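Local coordinates for hypothetical protein PA2201 (PDB 2FEF) that is of unknown function but may act as an immunity protein that neutralises a PoNe-type DNase toxin, at residues P147-L158 and Y251-A262. Residues are numbered along the deposited sequence; the frame is centred on the assembly and turned at random.
Sequences PFALQLLAMGVL and YAWGWWAMEVSA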
ATOM      1  N   PRO B 147      14.313  17.676  -7.848  1.00 26.22           N
ATOM      2  CA  PRO B 147      15.102  16.438  -8.026  1.00 25.20           C
ATOM      3  C   PRO B 147      14.489  15.441  -9.031  1.00 25.07           C
ATOM      4  O   PRO B 147      15.218  14.714  -9.636  1.00 23.17           O
ATOM      5  CB  PRO B 147      15.109  15.815  -6.636  1.00 26.08           C
ATOM      6  CG  PRO B 147      14.962  16.999  -5.687  1.00 25.98           C
ATOM      7  CD  PRO B 147      13.958  17.887  -6.431  1.00 26.02           C
ATOM      8  N   PHE B 148      13.159  15.365  -9.166  1.00 24.39           N
ATOM      9  CA  PHE B 148      12.605  14.451 -10.197  1.00 24.92           C
ATOM     10  C   PHE B 148      12.920  14.939 -11.590  1.00 24.23           C
ATOM     11  O   PHE B 148      13.079  14.128 -12.527  1.00 24.61           O
ATOM     12  CB  PHE B 148      11.053  14.321 -10.071  1.00 24.06           C
ATOM     13  CG  PHE B 148      10.617  13.665  -8.797  1.00 24.89           C
ATOM     14  CD1 PHE B 148      10.712  12.291  -8.640  1.00 23.65           C
ATOM     15  CD2 PHE B 148      10.064  14.434  -7.757  1.00 29.54           C
ATOM     16  CE1 PHE B 148      10.285  11.657  -7.443  1.00 24.40           C
ATOM     17  CE2 PHE B 148       9.605  13.816  -6.539  1.00 29.94           C
ATOM     18  CZ  PHE B 148       9.735  12.432  -6.390  1.00 26.50           C
ATOM     19  N   ALA B 149      12.957  16.268 -11.769  1.00 24.96           N
ATOM     20  CA  ALA B 149      13.280  16.811 -13.107  1.00 24.72           C
ATOM     21  C   ALA B 149      14.785  16.574 -13.386  1.00 24.85           C
ATOM     22  O   ALA B 149      15.179  16.197 -14.503  1.00 24.22           O
ATOM     23  CB  ALA B 149      12.938  18.295 -13.199  1.00 24.24           C
ATOM     24  N   LEU B 150      15.608  16.775 -12.362  1.00 24.51           N
ATOM     25  CA  LEU B 150      17.058  16.484 -12.457  1.00 25.03           C
ATOM     26  C   LEU B 150      17.240  15.019 -12.864  1.00 25.60           C
ATOM     27  O   LEU B 150      17.994  14.727 -13.795  1.00 27.13           O
ATOM     28  CB  LEU B 150      17.771  16.745 -11.105  1.00 23.89           C
ATOM     29  CG  LEU B 150      19.245  16.284 -11.047  1.00 25.53           C
ATOM     30  CD1 LEU B 150      20.044  17.050 -12.102  1.00 22.58           C
ATOM     31  CD2 LEU B 150      19.747  16.553  -9.643  1.00 22.96           C
ATOM     32  N   GLN B 151      16.555  14.100 -12.163  1.00 25.58           N
ATOM     33  CA  GLN B 151      16.674  12.673 -12.486  1.00 26.04           C
ATOM     34  C   GLN B 151      16.258  12.402 -13.950  1.00 24.84           C
ATOM     35  O   GLN B 151      16.933  11.673 -14.676  1.00 23.84           O
ATOM     36  CB  GLN B 151      15.768  11.809 -11.566  1.00 25.74           C
ATOM     37  CG  GLN B 151      16.043  10.293 -11.790  1.00 28.10           C
ATOM     38  CD  GLN B 151      14.949   9.407 -11.255  1.00 29.25           C
ATOM     39  OE1 GLN B 151      13.862   9.327 -11.840  1.00 29.80           O
ATOM     40  NE2 GLN B 151      15.237   8.707 -10.154  1.00 27.02           N
ATOM     41  N   LEU B 152      15.131  12.973 -14.369  1.00 23.93           N
ATOM     42  CA  LEU B 152      14.627  12.694 -15.724  1.00 23.76           C
ATOM     43  C   LEU B 152      15.632  13.129 -16.792  1.00 24.14           C
ATOM     44  O   LEU B 152      15.862  12.388 -17.764  1.00 24.89           O
ATOM     45  CB  LEU B 152      13.274  13.380 -15.952  1.00 24.18           C
ATOM     46  CG  LEU B 152      12.131  12.626 -15.264  1.00 23.13           C
ATOM     47  CD1 LEU B 152      10.887  13.595 -15.291  1.00 27.26           C
ATOM     48  CD2 LEU B 152      11.864  11.309 -15.961  1.00 26.05           C
ATOM     49  N   LEU B 153      16.223  14.311 -16.632  1.00 22.71           N
ATOM     50  CA  LEU B 153      17.144  14.803 -17.663  1.00 24.79           C
ATOM     51  C   LEU B 153      18.493  14.124 -17.523  1.00 24.48           C
ATOM     52  O   LEU B 153      19.015  13.609 -18.505  1.00 24.42           O
ATOM     53  CB  LEU B 153      17.273  16.341 -17.656  1.00 24.51           C
ATOM     54  CG  LEU B 153      16.184  17.080 -18.449  1.00 26.90           C
ATOM     55  CD1 LEU B 153      14.751  16.628 -18.063  1.00 27.48           C
ATOM     56  CD2 LEU B 153      16.310  18.572 -18.324  1.00 26.74           C
ATOM     57  N   ALA B 154      19.046  14.097 -16.302  1.00 24.75           N
ATOM     58  CA  ALA B 154      20.400  13.517 -16.126  1.00 24.31           C
ATOM     59  C   ALA B 154      20.432  12.019 -16.427  1.00 24.62           C
ATOM     60  O   ALA B 154      21.403  11.519 -17.048  1.00 24.45           O
ATOM     61  CB  ALA B 154      20.927  13.801 -14.700  1.00 24.28           C
HETATM   62  N   MSE B 155      19.358  11.302 -16.050  1.00 24.51           N
HETATM   63  CA  MSE B 155      19.377   9.850 -16.256  1.00 24.77           C
HETATM   64  C   MSE B 155      19.079   9.580 -17.704  1.00 24.64           C
HETATM   65  O   MSE B 155      19.534   8.601 -18.241  1.00 25.60           O
HETATM   66  CB  MSE B 155      18.447   9.062 -15.312  1.00 25.00           C
HETATM   67  CG  MSE B 155      18.765   9.152 -13.769  1.00 26.08           C
HETATM   68 SE   MSE B 155      20.724   8.807 -13.460  1.00 40.21          SE
HETATM   69  CE  MSE B 155      21.437  10.570 -13.341  1.00 42.68           C
ATOM     70  N   GLY B 156      18.338  10.473 -18.351  1.00 25.38           N
ATOM     71  CA  GLY B 156      18.182  10.408 -19.832  1.00 24.56           C
ATOM     72  C   GLY B 156      19.541  10.410 -20.551  1.00 23.97           C
ATOM     73  O   GLY B 156      19.771   9.647 -21.489  1.00 23.92           O
ATOM     74  N   VAL B 157      20.391  11.337 -20.171  1.00 23.23           N
ATOM     75  CA  VAL B 157      21.753  11.443 -20.699  1.00 23.35           C
ATOM     76  C   VAL B 157      22.618  10.213 -20.322  1.00 24.16           C
ATOM     77  O   VAL B 157      23.302   9.610 -21.167  1.00 23.99           O
ATOM     78  CB  VAL B 157      22.427  12.747 -20.172  1.00 24.72           C
ATOM     79  CG1 VAL B 157      23.913  12.788 -20.598  1.00 22.88           C
ATOM     80  CG2 VAL B 157      21.717  14.017 -20.685  1.00 22.54           C
ATOM     81  N   LEU B 158      22.586   9.837 -19.055  1.00 24.04           N
ATOM     82  CA  LEU B 158      23.459   8.767 -18.533  1.00 24.44           C
ATOM     83  C   LEU B 158      23.041   7.385 -19.045  1.00 24.51           C
ATOM     84  O   LEU B 158      23.838   6.445 -19.057  1.00 24.26           O
ATOM     85  CB  LEU B 158      23.458   8.803 -16.989  1.00 24.40           C
ATOM     86  CG  LEU B 158      24.343   9.915 -16.387  1.00 24.60           C
ATOM     87  CD1 LEU B 158      24.050  10.093 -14.954  1.00 27.60           C
ATOM     88  CD2 LEU B 158      25.889   9.583 -16.606  1.00 24.91           C
ATOM     89  N   TYR B 251      13.779  10.813  -2.892  1.00 27.93           N
ATOM     90  CA  TYR B 251      12.920   9.985  -3.756  1.00 27.28           C
ATOM     91  C   TYR B 251      13.428   9.814  -5.190  1.00 27.29           C
ATOM     92  O   TYR B 251      12.868   8.980  -5.939  1.00 27.72           O
ATOM     93  CB  TYR B 251      11.453  10.504  -3.781  1.00 28.02           C
ATOM     94  CG  TYR B 251      10.769  10.382  -2.444  1.00 27.88           C
ATOM     95  CD1 TYR B 251      10.080   9.208  -2.113  1.00 26.78           C
ATOM     96  CD2 TYR B 251      10.821  11.436  -1.496  1.00 24.22           C
ATOM     97  CE1 TYR B 251       9.434   9.077  -0.881  1.00 28.57           C
ATOM     98  CE2 TYR B 251      10.205  11.295  -0.228  1.00 25.88           C
ATOM     99  CZ  TYR B 251       9.512  10.119   0.050  1.00 28.60           C
ATOM    100  OH  TYR B 251       8.866   9.933   1.245  1.00 28.74           O
ATOM    101  N   ALA B 252      14.431  10.601  -5.620  1.00 25.07           N
ATOM    102  CA  ALA B 252      14.873  10.513  -7.026  1.00 25.73           C
ATOM    103  C   ALA B 252      16.382  10.683  -7.221  1.00 26.29           C
ATOM    104  O   ALA B 252      16.939  10.168  -8.172  1.00 28.00           O
ATOM    105  CB  ALA B 252      14.133  11.519  -7.900  1.00 25.50           C
ATOM    106  N   TRP B 253      17.018  11.416  -6.316  1.00 24.96           N
ATOM    107  CA  TRP B 253      18.393  11.935  -6.562  1.00 25.31           C
ATOM    108  C   TRP B 253      19.380  11.313  -5.571  1.00 24.85           C
ATOM    109  O   TRP B 253      20.415  10.714  -5.963  1.00 24.22           O
ATOM    110  CB  TRP B 253      18.271  13.469  -6.469  1.00 25.31           C
ATOM    111  CG  TRP B 253      19.525  14.301  -6.462  1.00 24.40           C
ATOM    112  CD1 TRP B 253      20.739  14.000  -7.004  1.00 26.94           C
ATOM    113  CD2 TRP B 253      19.650  15.581  -5.871  1.00 24.58           C
ATOM    114  NE1 TRP B 253      21.630  15.044  -6.798  1.00 27.25           N
ATOM    115  CE2 TRP B 253      20.978  16.028  -6.103  1.00 28.47           C
ATOM    116  CE3 TRP B 253      18.772  16.404  -5.146  1.00 24.19           C
ATOM    117  CZ2 TRP B 253      21.440  17.260  -5.637  1.00 26.33           C
ATOM    118  CZ3 TRP B 253      19.247  17.634  -4.692  1.00 24.91           C
ATOM    119  CH2 TRP B 253      20.551  18.045  -4.956  1.00 25.05           C
ATOM    120  N   GLY B 254      19.035  11.417  -4.287  1.00 25.54           N
ATOM    121  CA  GLY B 254      19.760  10.746  -3.201  1.00 25.67           C
ATOM    122  C   GLY B 254      21.245  11.098  -3.136  1.00 26.21           C
ATOM    123  O   GLY B 254      21.634  12.276  -3.108  1.00 27.34           O
ATOM    124  N   TRP B 255      22.062  10.051  -3.131  1.00 24.37           N
ATOM    125  CA  TRP B 255      23.516  10.124  -2.971  1.00 24.44           C
ATOM    126  C   TRP B 255      24.250  10.677  -4.199  1.00 24.44           C
ATOM    127  O   TRP B 255      25.389  11.120  -4.104  1.00 24.51           O
ATOM    128  CB  TRP B 255      23.969   8.686  -2.724  1.00 24.65           C
ATOM    129  CG  TRP B 255      25.413   8.398  -2.468  1.00 22.91           C
ATOM    130  CD1 TRP B 255      26.328   7.932  -3.356  1.00 24.09           C
ATOM    131  CD2 TRP B 255      26.066   8.488  -1.212  1.00 25.75           C
ATOM    132  NE1 TRP B 255      27.527   7.722  -2.732  1.00 23.91           N
ATOM    133  CE2 TRP B 255      27.390   8.049  -1.399  1.00 24.82           C
ATOM    134  CE3 TRP B 255      25.651   8.877   0.068  1.00 26.84           C
ATOM    135  CZ2 TRP B 255      28.318   8.020  -0.360  1.00 27.76           C
ATOM    136  CZ3 TRP B 255      26.577   8.834   1.106  1.00 24.76           C
ATOM    137  CH2 TRP B 255      27.895   8.412   0.883  1.00 25.98           C
ATOM    138  N   TRP B 256      23.605  10.623  -5.360  1.00 23.87           N
ATOM    139  CA  TRP B 256      24.331  10.665  -6.629  1.00 24.06           C
ATOM    140  C   TRP B 256      24.476  12.035  -7.253  1.00 23.65           C
ATOM    141  O   TRP B 256      23.505  12.733  -7.461  1.00 23.98           O
ATOM    142  CB  TRP B 256      23.664   9.696  -7.632  1.00 23.38           C
ATOM    143  CG  TRP B 256      23.668   8.325  -7.040  1.00 24.15           C
ATOM    144  CD1 TRP B 256      22.595   7.627  -6.556  1.00 23.83           C
ATOM    145  CD2 TRP B 256      24.817   7.527  -6.799  1.00 23.33           C
ATOM    146  NE1 TRP B 256      23.017   6.436  -6.024  1.00 21.99           N
ATOM    147  CE2 TRP B 256      24.378   6.341  -6.170  1.00 22.01           C
ATOM    148  CE3 TRP B 256      26.190   7.708  -7.044  1.00 22.52           C
ATOM    149  CZ2 TRP B 256      25.250   5.329  -5.788  1.00 22.75           C
ATOM    150  CZ3 TRP B 256      27.066   6.702  -6.658  1.00 24.81           C
ATOM    151  CH2 TRP B 256      26.594   5.524  -6.041  1.00 25.38           C
ATOM    152  N   ALA B 257      25.713  12.383  -7.602  1.00 23.92           N
ATOM    153  CA  ALA B 257      25.972  13.564  -8.410  1.00 24.10           C
ATOM    154  C   ALA B 257      25.624  13.281  -9.857  1.00 25.18           C
ATOM    155  O   ALA B 257      26.501  13.203 -10.714  1.00 24.56           O
ATOM    156  CB  ALA B 257      27.477  13.974  -8.297  1.00 22.82           C
HETATM  157  N   MSE B 258      24.327  13.178 -10.130  1.00 26.51           N
HETATM  158  CA  MSE B 258      23.789  12.850 -11.462  1.00 28.94           C
HETATM  159  C   MSE B 258      24.074  13.951 -12.440  1.00 26.60           C
HETATM  160  O   MSE B 258      24.284  13.686 -13.621  1.00 26.41           O
HETATM  161  CB  MSE B 258      22.254  12.797 -11.345  1.00 28.85           C
HETATM  162  CG  MSE B 258      21.852  11.638 -10.584  1.00 31.93           C
HETATM  163 SE   MSE B 258      19.882  11.617 -10.574  1.00 39.62          SE
HETATM  164  CE  MSE B 258      19.836   9.966  -9.590  1.00 31.88           C
ATOM    165  N   GLU B 259      24.060  15.194 -11.948  1.00 25.55           N
ATOM    166  CA  GLU B 259      24.328  16.339 -12.804  1.00 24.95           C
ATOM    167  C   GLU B 259      25.785  16.336 -13.327  1.00 25.48           C
ATOM    168  O   GLU B 259      26.006  16.485 -14.525  1.00 25.01           O
ATOM    169  CB  GLU B 259      23.946  17.673 -12.140  1.00 25.13           C
ATOM    170  CG  GLU B 259      24.848  18.300 -11.037  1.00 24.90           C
ATOM    171  CD  GLU B 259      24.936  17.515  -9.751  1.00 27.11           C
ATOM    172  OE1 GLU B 259      25.342  16.330  -9.808  1.00 31.82           O
ATOM    173  OE2 GLU B 259      24.718  18.084  -8.659  1.00 27.66           O
ATOM    174  N   VAL B 260      26.738  16.161 -12.427  1.00 24.94           N
ATOM    175  CA  VAL B 260      28.177  16.112 -12.806  1.00 24.56           C
ATOM    176  C   VAL B 260      28.436  14.927 -13.756  1.00 25.25           C
ATOM    177  O   VAL B 260      29.138  15.059 -14.774  1.00 24.86           O
ATOM    178  CB  VAL B 260      29.100  16.022 -11.565  1.00 25.18           C
ATOM    179  CG1 VAL B 260      30.605  16.036 -11.962  1.00 23.33           C
ATOM    180  CG2 VAL B 260      28.816  17.157 -10.603  1.00 24.11           C
ATOM    181  N   SER B 261      27.887  13.768 -13.411  1.00 24.18           N
ATOM    182  CA  SER B 261      28.069  12.584 -14.263  1.00 24.70           C
ATOM    183  C   SER B 261      27.477  12.816 -15.661  1.00 24.62           C
ATOM    184  O   SER B 261      28.143  12.517 -16.662  1.00 25.07           O
ATOM    185  CB  SER B 261      27.487  11.328 -13.595  1.00 24.24           C
ATOM    186  OG  SER B 261      27.911  11.273 -12.218  1.00 24.75           O
ATOM    187  N   ALA B 262      26.261  13.388 -15.739  1.00 24.41           N
ATOM    188  CA  ALA B 262      25.642  13.653 -17.051  1.00 23.40           C
ATOM    189  C   ALA B 262      26.439  14.702 -17.825  1.00 23.37           C
ATOM    190  O   ALA B 262      26.613  14.601 -19.042  1.00 22.22           O
ATOM    191  CB  ALA B 262      24.174  14.058 -16.883  1.00 23.57           C
TER
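Leu-150 sets its CD2 methyl over one face of the Trp-253 indole, centred on the five-membered ring, 3.6 Å from its centroid and almost on its normal, a CH-pi contact. With CG anti to the backbone N (chi1 172°), the leucine sends this methyl to the indole and its CD1 to the CB of Glu-259. Pro-147 meets the same indole at its benzo part, CG lying 3.9 Å from Trp-253 CE3, while the indole NE1 is hydrogen-bonded to the Tyr-230 hydroxyl. One turn after Pro-147, Gln-151 reaches back with an extended chain, and its NE2 donates to Ala-252 O at 3.0 Å. The donor sits on a lone pair in the carbonyl plane, yet the bond is bent (134° at the hydrogen) and the acceptor is tilted out of the glutamine amide plane. NE2 is also hydrogen-bonded to Ser-84 O, so two backbone carbonyls grip this buried amide. Phe-148 rests its ring atom CD1 3.6 Å from Ala-252 CB and its CZ against Tyr-251 CB. In this all-helical fold, a loop with a type II' turn from Trp-253 to Trp-256 runs beside the N-terminal part of helix 146-158 and leads into helix 258-267; the axes of segments 147-158 and 258-262 pass 8.8 Å apart at 30°. The backbones come close where Ala-154 faces Ala-262: Ala-154 CB packs 3.7 Å from Met-258 CB and also touches Ala-262 CB. Selenomethionine Met-258, extended beyond CG, lays SE against Gln-151 CA at 3.9 Å. Farther along, Leu-158 lays both methyls on the Met-258 to Ser-261 turn, CD2 3.7 Å from Ser-261 O and CD1 near Met-258 O.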